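Local coordinates for protein restriction endonuclease EcoP15I, modification subunit (Escherichia coli, PDB 4ZCF) that methylates one adenine of the DNA site 5'-CAGCAG-3' using S-adenosyl-L-methionine, and joins the Res subunit for restriction of DNA, at residues Thr446-Val451 and Phe464-Leu469; Leu490-Leu495 and Gln505-Tyr510; Asn267-Ile272 and Trp301-Tyr306. All coordinates share one frame; numbering follows the deposited sequence.

Contact 1. Residues Thr446-Val451 and Phe464-Leu469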
loop_
_atom_site.group_PDB
_atom_site.type_symbol
_atom_site.label_atom_id
_atom_site.label_comp_id
_atom_site.label_asym_id
_atom_site.label_seq_id
_atom_site.Cartn_x
_atom_site.Cartn_y
_atom_site.Cartn_z
ATOM N N THR A 446 7.139 -20.594 -12.324
ATOM C CA THR A 446 5.883 -20.152 -12.959
ATOM C C THR A 446 5.871 -18.715 -13.481
ATOM O O THR A 446 5.395 -18.491 -14.600
ATOM C CB THR A 446 4.725 -20.378 -12.004
ATOM O OG1 THR A 446 4.826 -21.689 -11.444
ATOM C CG2 THR A 446 3.375 -20.123 -12.645
ATOM N N THR A 447 6.327 -17.744 -12.656
ATOM C CA THR A 447 6.305 -16.321 -13.035
ATOM C C THR A 447 7.229 -16.046 -14.208
ATOM O O THR A 447 6.878 -15.310 -15.114
ATOM C CB THR A 447 6.564 -15.418 -11.798
ATOM O OG1 THR A 447 5.695 -15.816 -10.754
ATOM C CG2 THR A 447 6.305 -13.972 -12.073
ATOM N N ALA A 448 8.415 -16.641 -14.172
ATOM C CA ALA A 448 9.450 -16.535 -15.189
ATOM C C ALA A 448 8.916 -17.102 -16.499
ATOM O O ALA A 448 8.990 -16.430 -17.514
ATOM C CB ALA A 448 10.685 -17.289 -14.725
ATOM N N HIS A 449 8.272 -18.284 -16.440
ATOM C CA HIS A 449 7.655 -18.960 -17.576
ATOM C C HIS A 449 6.596 -18.045 -18.203
ATOM O O HIS A 449 6.627 -17.809 -19.412
ATOM C CB HIS A 449 7.064 -20.313 -17.135
ATOM C CG HIS A 449 6.621 -21.209 -18.260
ATOM N ND1 HIS A 449 6.390 -22.567 -18.053
ATOM C CD2 HIS A 449 6.353 -20.918 -19.559
ATOM C CE1 HIS A 449 5.980 -23.045 -19.215
ATOM N NE2 HIS A 449 5.961 -22.097 -20.156
ATOM N N THR A 450 5.705 -17.491 -17.370
ATOM C CA THR A 450 4.656 -16.555 -17.751
ATOM C C THR A 450 5.238 -15.357 -18.513
ATOM O O THR A 450 4.608 -14.891 -19.451
ATOM C CB THR A 450 3.876 -16.156 -16.484
ATOM O OG1 THR A 450 3.231 -17.315 -15.930
ATOM C CG2 THR A 450 2.866 -15.060 -16.734
ATOM N N VAL A 451 6.432 -14.867 -18.134
ATOM C CA VAL A 451 7.103 -13.758 -18.841
ATOM C C VAL A 451 7.548 -14.237 -20.246
ATOM O O VAL A 451 7.339 -13.509 -21.219
ATOM C CB VAL A 451 8.231 -13.067 -18.011
ATOM C CG1 VAL A 451 8.990 -12.050 -18.846
ATOM C CG2 VAL A 451 7.658 -12.390 -16.758
ATOM N N PHE A 464 12.135 -10.620 -16.235
ATOM C CA PHE A 464 11.860 -11.299 -14.988
ATOM C C PHE A 464 13.111 -11.381 -14.121
ATOM O O PHE A 464 14.223 -11.533 -14.632
ATOM C CB PHE A 464 11.215 -12.696 -15.219
ATOM C CG PHE A 464 12.107 -13.840 -15.674
ATOM C CD1 PHE A 464 13.046 -14.406 -14.806
ATOM C CD2 PHE A 464 11.929 -14.428 -16.924
ATOM C CE1 PHE A 464 13.850 -15.483 -15.214
ATOM C CE2 PHE A 464 12.728 -15.511 -17.328
ATOM C CZ PHE A 464 13.679 -16.033 -16.470
ATOM N N ILE A 465 12.913 -11.318 -12.807
ATOM C CA ILE A 465 13.940 -11.549 -11.807
ATOM C C ILE A 465 13.247 -12.494 -10.845
ATOM O O ILE A 465 12.172 -12.150 -10.363
ATOM C CB ILE A 465 14.476 -10.270 -11.089
ATOM C CG1 ILE A 465 14.985 -9.207 -12.057
ATOM C CG2 ILE A 465 15.543 -10.622 -10.052
ATOM C CD1 ILE A 465 15.137 -7.797 -11.421
ATOM N N THR A 466 13.785 -13.718 -10.661
ATOM C CA THR A 466 13.257 -14.711 -9.711
ATOM C C THR A 466 14.346 -15.253 -8.798
ATOM O O THR A 466 15.463 -15.500 -9.239
ATOM C CB THR A 466 12.345 -15.826 -10.318
ATOM O OG1 THR A 466 13.117 -16.755 -11.095
ATOM C CG2 THR A 466 11.147 -15.272 -11.117
ATOM N N VAL A 467 14.002 -15.431 -7.520
ATOM C CA VAL A 467 14.903 -15.916 -6.485
ATOM C C VAL A 467 14.437 -17.266 -5.933
ATOM O O VAL A 467 13.253 -17.463 -5.696
ATOM C CB VAL A 467 15.151 -14.859 -5.372
ATOM C CG1 VAL A 467 16.378 -15.236 -4.534
ATOM C CG2 VAL A 467 15.324 -13.458 -5.975
ATOM N N GLN A 468 15.379 -18.183 -5.740
ATOM C CA GLN A 468 15.118 -19.516 -5.243
ATOM C C GLN A 468 16.260 -20.013 -4.352
ATOM O O GLN A 468 17.416 -20.018 -4.762
ATOM C CB GLN A 468 14.845 -20.474 -6.435
ATOM C CG GLN A 468 14.435 -21.911 -6.062
ATOM C CD GLN A 468 13.359 -21.981 -5.014
ATOM O OE1 GLN A 468 12.192 -21.584 -5.224
ATOM N NE2 GLN A 468 13.741 -22.498 -3.855
ATOM N N LEU A 469 15.922 -20.428 -3.126
ATOM C CA LEU A 469 16.861 -20.983 -2.149
ATOM C C LEU A 469 17.310 -22.358 -2.587
ATOM O O LEU A 469 16.494 -23.161 -3.043
ATOM C CB LEU A 469 16.205 -21.065 -0.754
ATOM C CG LEU A 469 17.092 -21.519 0.417
ATOM C CD1 LEU A 469 18.248 -20.548 0.670
ATOM C CD2 LEU A 469 16.271 -21.724 1.682
#
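Ala448 and Phe464 mark where helix 446-451 and strand 464-468 come together, their CA atoms 5.8 Å apart and the two axes running nearly antiparallel, at 164°. This is the geometry of a beta-alpha-beta crossover: strand 434-439, helix 446-455 and strand 461-468 follow one another in the chain, and the two strands are parallel neighbours in the large mixed sheet of the Rossmann-like methyltransferase domain. Alanine suits this place because its single methyl lets a whole aromatic ring slide in flat beneath the helix. Ala448 CB stands over the middle of the Phe464 ring, 3.5 Å from the centroid and only 4° off the normal, a CH-pi contact in which the six ring carbons are almost equally near. The ring is placed there by a first torsion of 76°, which sets CG between the backbone N and carbonyl carbon of Phe464. One turn along the helix, Val451 uses its branch at the side of the phenylalanine: Val451 CG2 rests 3.9 Å from Phe464 CB, while Val451 CB lies near the ring plane at its edge. Thr466, on the same side of the strand as Phe464, adds a lighter touch, its CG2 methyl 4.2 Å from Ala448 CB. Beyond the two segments, His95 stacks on the Phe464 ring and Phe452 meets it edge-to-face, so aromatic groups enclose it further. Thr447 OG1 hydrogen-bonds to Asp439 OD2, linking the helix to the neighbouring strand. A buried hydroxyl on the helix is satisfied by its own backbone: Thr450 OG1 donates a hydrogen bond to Thr446 O at 2.8 Å, approaching that oxygen from the opposite face of the carbonyl plane to Thr450 N, the helical donor.

Contact 2. Residues Leu490-Leu495 and Gln505-Tyr510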
loop_
_atom_site.group_PDB
_atom_site.type_symbol
_atom_site.label_atom_id
_atom_site.label_comp_id
_atom_site.label_asym_id
_atom_site.label_seq_id
_atom_site.Cartn_x
_atom_site.Cartn_y
_atom_site.Cartn_z
ATOM N N LEU A 490 15.705 -27.859 -10.167
ATOM C CA LEU A 490 14.432 -28.083 -10.873
ATOM C C LEU A 490 13.939 -26.796 -11.478
ATOM O O LEU A 490 13.369 -26.814 -12.576
ATOM C CB LEU A 490 13.349 -28.569 -9.922
ATOM C CG LEU A 490 13.462 -29.951 -9.365
ATOM C CD1 LEU A 490 12.942 -29.955 -7.946
ATOM C CD2 LEU A 490 12.716 -30.974 -10.254
ATOM N N THR A 491 14.105 -25.682 -10.725
ATOM C CA THR A 491 13.722 -24.335 -11.135
ATOM C C THR A 491 14.538 -23.925 -12.335
ATOM O O THR A 491 13.946 -23.496 -13.317
ATOM C CB THR A 491 13.822 -23.348 -9.952
ATOM O OG1 THR A 491 12.965 -23.823 -8.917
ATOM C CG2 THR A 491 13.449 -21.909 -10.336
ATOM N N LYS A 492 15.883 -24.052 -12.263
ATOM C CA LYS A 492 16.814 -23.706 -13.357
ATOM C C LYS A 492 16.449 -24.488 -14.627
ATOM O O LYS A 492 16.279 -23.873 -15.680
ATOM C CB LYS A 492 18.276 -23.966 -12.931
ATOM C CG LYS A 492 19.334 -23.669 -14.011
ATOM C CD LYS A 492 20.703 -24.199 -13.550
ATOM C CE LYS A 492 21.831 -23.785 -14.468
ATOM N NZ LYS A 492 23.142 -24.264 -13.963
ATOM N N GLU A 493 16.246 -25.816 -14.493
ATOM C CA GLU A 493 15.839 -26.707 -15.573
ATOM C C GLU A 493 14.488 -26.342 -16.177
ATOM O O GLU A 493 14.368 -26.367 -17.407
ATOM C CB GLU A 493 15.857 -28.184 -15.115
ATOM C CG GLU A 493 15.427 -29.213 -16.166
ATOM C CD GLU A 493 16.279 -29.424 -17.412
ATOM O OE1 GLU A 493 16.998 -28.489 -17.834
ATOM O OE2 GLU A 493 16.179 -30.523 -18.005
ATOM N N ARG A 494 13.479 -25.993 -15.333
ATOM C CA ARG A 494 12.133 -25.619 -15.814
ATOM C C ARG A 494 12.185 -24.408 -16.709
ATOM O O ARG A 494 11.410 -24.325 -17.660
ATOM C CB ARG A 494 11.148 -25.345 -14.657
ATOM C CG ARG A 494 9.703 -25.345 -15.117
ATOM C CD ARG A 494 9.002 -23.991 -15.233
ATOM N NE ARG A 494 8.006 -23.942 -14.160
ATOM C CZ ARG A 494 6.733 -23.597 -14.279
ATOM N NH1 ARG A 494 6.265 -23.144 -15.428
ATOM N NH2 ARG A 494 5.928 -23.658 -13.230
ATOM N N LEU A 495 13.055 -23.439 -16.368
ATOM C CA LEU A 495 13.226 -22.198 -17.120
ATOM C C LEU A 495 13.976 -22.467 -18.409
ATOM O O LEU A 495 13.644 -21.880 -19.425
ATOM C CB LEU A 495 13.957 -21.172 -16.258
ATOM C CG LEU A 495 13.152 -20.312 -15.289
ATOM C CD1 LEU A 495 12.260 -21.140 -14.420
ATOM C CD2 LEU A 495 14.075 -19.498 -14.408
ATOM N N GLN A 505 14.510 -17.473 -25.506
ATOM C CA GLN A 505 14.646 -16.151 -24.882
ATOM C C GLN A 505 15.814 -16.020 -23.920
ATOM O O GLN A 505 16.359 -14.926 -23.785
ATOM C CB GLN A 505 13.356 -15.714 -24.198
ATOM C CG GLN A 505 12.355 -15.142 -25.176
ATOM C CD GLN A 505 11.135 -14.584 -24.507
ATOM O OE1 GLN A 505 10.010 -14.985 -24.821
ATOM N NE2 GLN A 505 11.328 -13.589 -23.636
ATOM N N GLY A 506 16.152 -17.117 -23.242
ATOM C CA GLY A 506 17.239 -17.192 -22.270
ATOM C C GLY A 506 17.083 -16.348 -21.018
ATOM O O GLY A 506 16.229 -15.458 -20.938
ATOM N N PHE A 507 17.971 -16.600 -20.046
ATOM C CA PHE A 507 18.057 -15.924 -18.757
ATOM C C PHE A 507 19.469 -16.118 -18.193
ATOM O O PHE A 507 20.102 -17.143 -18.467
ATOM C CB PHE A 507 16.997 -16.487 -17.763
ATOM C CG PHE A 507 17.155 -17.952 -17.411
ATOM C CD1 PHE A 507 16.771 -18.944 -18.302
ATOM C CD2 PHE A 507 17.700 -18.338 -16.187
ATOM C CE1 PHE A 507 16.955 -20.285 -17.992
ATOM C CE2 PHE A 507 17.865 -19.684 -15.871
ATOM C CZ PHE A 507 17.489 -20.649 -16.773
ATOM N N LYS A 508 19.937 -15.157 -17.363
ATOM C CA LYS A 508 21.230 -15.238 -16.700
ATOM C C LYS A 508 21.068 -15.769 -15.282
ATOM O O LYS A 508 20.056 -15.503 -14.632
ATOM C CB LYS A 508 21.949 -13.885 -16.727
ATOM C CG LYS A 508 22.713 -13.641 -18.031
ATOM C CD LYS A 508 23.107 -12.186 -18.279
ATOM C CE LYS A 508 24.047 -11.557 -17.270
ATOM N NZ LYS A 508 24.279 -10.111 -17.567
ATOM N N VAL A 509 22.041 -16.583 -14.831
ATOM C CA VAL A 509 22.081 -17.174 -13.484
ATOM C C VAL A 509 23.139 -16.423 -12.649
ATOM O O VAL A 509 24.192 -16.051 -13.164
ATOM C CB VAL A 509 22.273 -18.728 -13.470
ATOM C CG1 VAL A 509 22.354 -19.287 -12.049
ATOM C CG2 VAL A 509 21.153 -19.423 -14.228
ATOM N N TYR A 510 22.797 -16.156 -11.386
ATOM C CA TYR A 510 23.599 -15.513 -10.359
ATOM C C TYR A 510 23.377 -16.287 -9.092
ATOM O O TYR A 510 22.329 -16.919 -8.948
ATOM C CB TYR A 510 23.183 -14.052 -10.171
ATOM C CG TYR A 510 23.762 -13.158 -11.231
ATOM C CD1 TYR A 510 25.023 -12.600 -11.084
ATOM C CD2 TYR A 510 23.089 -12.939 -12.427
ATOM C CE1 TYR A 510 25.580 -11.799 -12.079
ATOM C CE2 TYR A 510 23.646 -12.157 -13.441
ATOM C CZ TYR A 510 24.901 -11.612 -13.273
ATOM O OH TYR A 510 25.428 -10.809 -14.252
#
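Leu495 of helix 490-495 and Phe507 of the segment 505-510 carry this buried contact, their side chains crossing at about a right angle. The phenylalanine is best followed outward. Its CB packs against Phe464 CZ of contact 1 at 3.6 Å. CG, turned by a first torsion of 63° to lie between the backbone N and carbonyl carbon, sends the ring toward the helix. Along one rim Phe507 CE1 comes within 3.6 Å of Leu495 CB, and along the other Phe507 CE2 meets Leu495 CD2 at 4.1 Å, both from the same face. At the tip, CZ touches both Leu495 CB and the carbonyl oxygen of the preceding turn, with Lys492 O 3.6 Å from Phe507 CZ. The leucine therefore covers one face: its CB makes a CH-pi contact, 3.9 Å from the centroid and 29° off the normal, while CD2 sits above the plane toward the rim. A flat, apolar ring suits a site where it can lie under a branched side chain and reach as far as the helix backbone. Replacing the ring by an alanine would probably open a gap beneath Leu495 and strip Lys492 O of its CZ neighbour. Lys492 is useful at the border for its two-part character: its extended chain brings CE to 4.4 Å from Val509 CG2, and NZ forms a salt bridge with Asp81. Leu495 and Phe507 both also pack on Leu97 of strand 96-99. The topology explains this shared partner: strand 461-468, helix 487-500 and strand 508-514 form a beta-alpha-beta crossover between parallel strands, with strand 96-99 lying between them in the sheet, so the returning chain closes the helix down over the strand it has skipped.

Contact 3. Residues Asn267-Ile272 and Trp301-Tyr306. With nucleotides of chain E.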
loop_
_atom_site.group_PDB
_atom_site.type_symbol
_atom_site.label_atom_id
_atom_site.label_comp_id
_atom_site.label_asym_id
_atom_site.label_seq_id
_atom_site.Cartn_x
_atom_site.Cartn_y
_atom_site.Cartn_z
ATOM N N ASN A 267 -11.734 -9.134 -29.794
ATOM C CA ASN A 267 -10.995 -9.380 -31.035
ATOM C C ASN A 267 -11.775 -10.267 -32.011
ATOM O O ASN A 267 -11.724 -10.029 -33.217
ATOM C CB ASN A 267 -9.621 -9.975 -30.768
ATOM C CG ASN A 267 -8.555 -9.025 -30.272
ATOM O OD1 ASN A 267 -8.536 -7.840 -30.606
ATOM N ND2 ASN A 267 -7.573 -9.563 -29.530
ATOM N N LEU A 268 -12.505 -11.264 -31.490
ATOM C CA LEU A 268 -13.322 -12.201 -32.266
ATOM C C LEU A 268 -14.476 -11.472 -32.946
ATOM O O LEU A 268 -14.705 -11.684 -34.133
ATOM C CB LEU A 268 -13.846 -13.314 -31.329
ATOM C CG LEU A 268 -14.897 -14.287 -31.863
ATOM C CD1 LEU A 268 -14.255 -15.452 -32.588
ATOM C CD2 LEU A 268 -15.773 -14.807 -30.732
ATOM N N LEU A 269 -15.195 -10.624 -32.187
ATOM C CA LEU A 269 -16.345 -9.841 -32.638
ATOM C C LEU A 269 -15.966 -8.790 -33.666
ATOM O O LEU A 269 -16.723 -8.600 -34.606
ATOM C CB LEU A 269 -17.078 -9.191 -31.451
ATOM C CG LEU A 269 -18.299 -9.923 -30.880
ATOM C CD1 LEU A 269 -17.877 -11.053 -29.991
ATOM C CD2 LEU A 269 -19.132 -8.982 -30.028
ATOM N N VAL A 270 -14.812 -8.105 -33.505
ATOM C CA VAL A 270 -14.368 -7.113 -34.501
ATOM C C VAL A 270 -14.057 -7.822 -35.843
ATOM O O VAL A 270 -14.380 -7.294 -36.908
ATOM C CB VAL A 270 -13.245 -6.141 -34.010
ATOM C CG1 VAL A 270 -11.998 -6.881 -33.556
ATOM C CG2 VAL A 270 -12.890 -5.115 -35.078
ATOM N N ASN A 271 -13.487 -9.047 -35.764
ATOM C CA ASN A 271 -13.175 -9.898 -36.907
ATOM C C ASN A 271 -14.475 -10.354 -37.578
ATOM O O ASN A 271 -14.618 -10.159 -38.782
ATOM C CB ASN A 271 -12.305 -11.088 -36.486
ATOM C CG ASN A 271 -11.973 -12.039 -37.617
ATOM O OD1 ASN A 271 -11.171 -11.736 -38.517
ATOM N ND2 ASN A 271 -12.595 -13.211 -37.597
ATOM N N ILE A 272 -15.431 -10.901 -36.797
ATOM C CA ILE A 272 -16.733 -11.357 -37.279
ATOM C C ILE A 272 -17.553 -10.202 -37.865
ATOM O O ILE A 272 -18.196 -10.381 -38.903
ATOM C CB ILE A 272 -17.477 -12.218 -36.209
ATOM C CG1 ILE A 272 -17.358 -13.725 -36.541
ATOM C CG2 ILE A 272 -18.953 -11.828 -36.019
ATOM C CD1 ILE A 272 -16.289 -14.465 -35.789
ATOM N N TRP A 301 -19.906 -13.998 -23.655
ATOM C CA TRP A 301 -19.819 -13.224 -22.435
ATOM C C TRP A 301 -18.445 -12.606 -22.365
ATOM O O TRP A 301 -17.507 -13.274 -22.680
ATOM C CB TRP A 301 -20.039 -14.142 -21.232
ATOM C CG TRP A 301 -19.958 -13.448 -19.941
ATOM C CD1 TRP A 301 -20.954 -12.860 -19.282
ATOM C CD2 TRP A 301 -18.798 -13.241 -19.171
ATOM N NE1 TRP A 301 -20.508 -12.304 -18.150
ATOM C CE2 TRP A 301 -19.173 -12.519 -18.058
ATOM C CE3 TRP A 301 -17.463 -13.597 -19.320
ATOM C CZ2 TRP A 301 -18.277 -12.141 -17.097
ATOM C CZ3 TRP A 301 -16.583 -13.213 -18.384
ATOM C CH2 TRP A 301 -16.983 -12.500 -17.279
ATOM N N PRO A 302 -18.265 -11.267 -21.954
ATOM C CA PRO A 302 -19.451 -10.581 -21.426
ATOM C C PRO A 302 -20.186 -9.691 -22.404
ATOM O O PRO A 302 -20.870 -8.786 -22.007
ATOM C CB PRO A 302 -18.891 -9.687 -20.322
ATOM C CG PRO A 302 -17.437 -9.739 -20.396
ATOM C CD PRO A 302 -17.120 -10.264 -21.733
ATOM N N LEU A 303 -19.949 -9.903 -23.679
ATOM C CA LEU A 303 -20.516 -9.134 -24.793
ATOM C C LEU A 303 -21.675 -9.834 -25.509
ATOM O O LEU A 303 -21.902 -9.621 -26.711
ATOM C CB LEU A 303 -19.412 -8.668 -25.767
ATOM C CG LEU A 303 -18.217 -7.843 -25.189
ATOM C CD1 LEU A 303 -17.535 -7.061 -26.292
ATOM C CD2 LEU A 303 -18.652 -6.840 -24.082
ATOM N N ASP A 304 -22.453 -10.616 -24.730
ATOM C CA ASP A 304 -23.606 -11.422 -25.166
ATOM C C ASP A 304 -24.879 -10.649 -25.515
ATOM O O ASP A 304 -25.865 -11.271 -25.886
ATOM C CB ASP A 304 -23.920 -12.524 -24.139
ATOM C CG ASP A 304 -24.239 -11.998 -22.756
ATOM O OD1 ASP A 304 -23.279 -11.757 -21.974
ATOM O OD2 ASP A 304 -25.442 -11.830 -22.451
ATOM N N ARG A 305 -24.866 -9.312 -25.363
ATOM C CA ARG A 305 -25.967 -8.400 -25.696
ATOM C C ARG A 305 -25.547 -7.399 -26.812
ATOM O O ARG A 305 -26.154 -6.341 -26.977
ATOM C CB ARG A 305 -26.504 -7.697 -24.443
ATOM C CG ARG A 305 -27.213 -8.631 -23.487
ATOM C CD ARG A 305 -27.931 -7.848 -22.372
ATOM N NE ARG A 305 -28.237 -8.720 -21.228
ATOM C CZ ARG A 305 -29.025 -8.402 -20.204
ATOM N NH1 ARG A 305 -29.657 -7.238 -20.181
ATOM N NH2 ARG A 305 -29.184 -9.246 -19.195
ATOM N N TYR A 306 -24.508 -7.762 -27.581
ATOM C CA TYR A 306 -24.013 -6.976 -28.703
ATOM C C TYR A 306 -24.677 -7.552 -29.938
ATOM O O TYR A 306 -24.025 -8.121 -30.815
ATOM C CB TYR A 306 -22.458 -6.977 -28.746
ATOM C CG TYR A 306 -21.851 -5.948 -27.808
ATOM C CD1 TYR A 306 -21.948 -6.091 -26.418
ATOM C CD2 TYR A 306 -21.266 -4.785 -28.302
ATOM C CE1 TYR A 306 -21.461 -5.112 -25.550
ATOM C CE2 TYR A 306 -20.763 -3.807 -27.442
ATOM C CZ TYR A 306 -20.838 -3.991 -26.067
ATOM O OH TYR A 306 -20.345 -3.038 -25.220
ATOM P P DT E 17 -22.302 -9.290 -17.620
ATOM O OP1 DT E 17 -21.549 -10.158 -16.684
ATOM O OP2 DT E 17 -22.869 -9.848 -18.877
ATOM O "O5'" DT E 17 -23.562 -8.701 -16.804
ATOM C "C5'" DT E 17 -23.728 -8.605 -15.376
ATOM C "C4'" DT E 17 -25.173 -8.885 -14.997
ATOM O "O4'" DT E 17 -26.025 -7.737 -15.168
ATOM C "C3'" DT E 17 -25.931 -10.009 -15.708
ATOM O "O3'" DT E 17 -26.889 -10.475 -14.779
ATOM C "C2'" DT E 17 -26.652 -9.300 -16.864
ATOM C "C1'" DT E 17 -26.972 -7.963 -16.198
ATOM N N1 DT E 17 -27.169 -6.728 -17.034
ATOM C C2 DT E 17 -28.033 -5.798 -16.503
ATOM O O2 DT E 17 -28.562 -5.950 -15.396
ATOM N N3 DT E 17 -28.284 -4.716 -17.325
ATOM C C4 DT E 17 -27.728 -4.458 -18.569
ATOM O O4 DT E 17 -27.963 -3.387 -19.150
ATOM C C5 DT E 17 -26.875 -5.498 -19.077
ATOM C C7 DT E 17 -26.207 -5.292 -20.397
ATOM C C6 DT E 17 -26.653 -6.586 -18.316
ATOM P P DG E 18 -27.097 -11.981 -14.355
ATOM O OP1 DG E 18 -26.006 -12.357 -13.430
ATOM O OP2 DG E 18 -27.487 -12.751 -15.554
ATOM O "O5'" DG E 18 -28.431 -11.876 -13.487
ATOM C "C5'" DG E 18 -28.508 -11.438 -12.139
ATOM C "C4'" DG E 18 -29.954 -11.135 -11.810
ATOM O "O4'" DG E 18 -30.418 -9.990 -12.587
ATOM C "C3'" DG E 18 -30.908 -12.256 -12.141
ATOM O "O3'" DG E 18 -31.755 -12.420 -10.987
ATOM C "C2'" DG E 18 -31.630 -11.810 -13.431
ATOM C "C1'" DG E 18 -31.553 -10.281 -13.384
ATOM N N9 DG E 18 -31.302 -9.588 -14.647
ATOM C C8 DG E 18 -30.386 -9.943 -15.601
ATOM N N7 DG E 18 -30.289 -9.114 -16.606
ATOM C C5 DG E 18 -31.186 -8.118 -16.286
ATOM C C6 DG E 18 -31.519 -6.948 -17.020
ATOM O O6 DG E 18 -31.073 -6.569 -18.131
ATOM N N1 DG E 18 -32.490 -6.196 -16.353
ATOM C C2 DG E 18 -33.075 -6.531 -15.152
ATOM N N2 DG E 18 -33.982 -5.675 -14.673
ATOM N N3 DG E 18 -32.755 -7.617 -14.457
ATOM C C4 DG E 18 -31.813 -8.380 -15.084
ATOM P P DC E 16 -20.178 -3.461 -21.565
ATOM O OP1 DC E 16 -18.750 -3.214 -21.887
ATOM O OP2 DC E 16 -21.215 -3.277 -22.603
ATOM O "O5'" DC E 16 -20.326 -4.936 -20.946
ATOM C "C5'" DC E 16 -19.644 -5.394 -19.766
ATOM C "C4'" DC E 16 -20.575 -5.898 -18.666
ATOM O "O4'" DC E 16 -21.326 -4.817 -18.074
ATOM C "C3'" DC E 16 -21.589 -7.004 -18.947
ATOM O "O3'" DC E 16 -21.452 -7.965 -17.877
ATOM C "C2'" DC E 16 -22.938 -6.274 -18.929
ATOM C "C1'" DC E 16 -22.661 -5.232 -17.850
ATOM N N1 DC E 16 -23.587 -4.064 -17.789
ATOM C C2 DC E 16 -24.347 -3.858 -16.617
ATOM O O2 DC E 16 -24.248 -4.658 -15.664
ATOM N N3 DC E 16 -25.207 -2.782 -16.585
ATOM C C4 DC E 16 -25.340 -1.972 -17.661
ATOM N N4 DC E 16 -26.195 -0.954 -17.569
ATOM C C5 DC E 16 -24.588 -2.156 -18.864
ATOM C C6 DC E 16 -23.724 -3.200 -18.867
#
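Leu269 points its CD2 branch into the bend of a type I turn, Leu303 to Tyr306, touching Tyr306 CB at 4.1 Å and Leu303 CB slightly farther off. Leucine and tyrosine cross at about a right angle, and the helix meets just the base of the tyrosine, whose ring leads away until OH hydrogen-bonds to OP2 of DC16 of chain E, 2.8 Å distant and at the ring edge. Arg305 extends from the same turn, one guanidinium face lying over the DT17 base, while the edge grips guanine DG18: NH1 donates to O6 almost straight, at 175°, and NH2 donates to N7 over 2.8 Å. This bidentate hold on the Hoogsteen edge is the classic arginine-guanine pairing of the major groove, consistent with sequence reading. The peptide bond to Pro302 is cis, and Pro302 CB lies over the centre of the Trp301 ring, whose NE1 donates to OP1 of DT17 at 2.8 Å. Trp301, Arg305 and Tyr306 thus give polar atoms to the DNA, while Leu269 packs on the protein side. Behind them, the loop runs from helix 283-296 to strand 308-310, and helix 264-279 backs it, with Ile314 of strand 313-318 touching both Leu269 and Tyr306.

How the contacts relate
Contacts 1 and 2 belong to one region of the Rossmann-like methyltransferase sheet, their centres 9 Å apart: strand 461-468 of contact 1 leads in the chain to helix 487-500 of contact 2, and both reach the same large sheet. Each is buried and apolar, a phenylalanine ring under an aliphatic side chain, and a weak hydrogen bond from Arg494 to His449 ties their helices. Contact 3 lies apart, its centre 34 Å from that of contact 1 and 39 Å from that of contact 2. Its small patch is buried too, but it backs a loop whose Trp301, Arg305 and Tyr306 reach the bound DNA, whereas the other two lie about 25 and 31 Å from DNA at their nearest atoms.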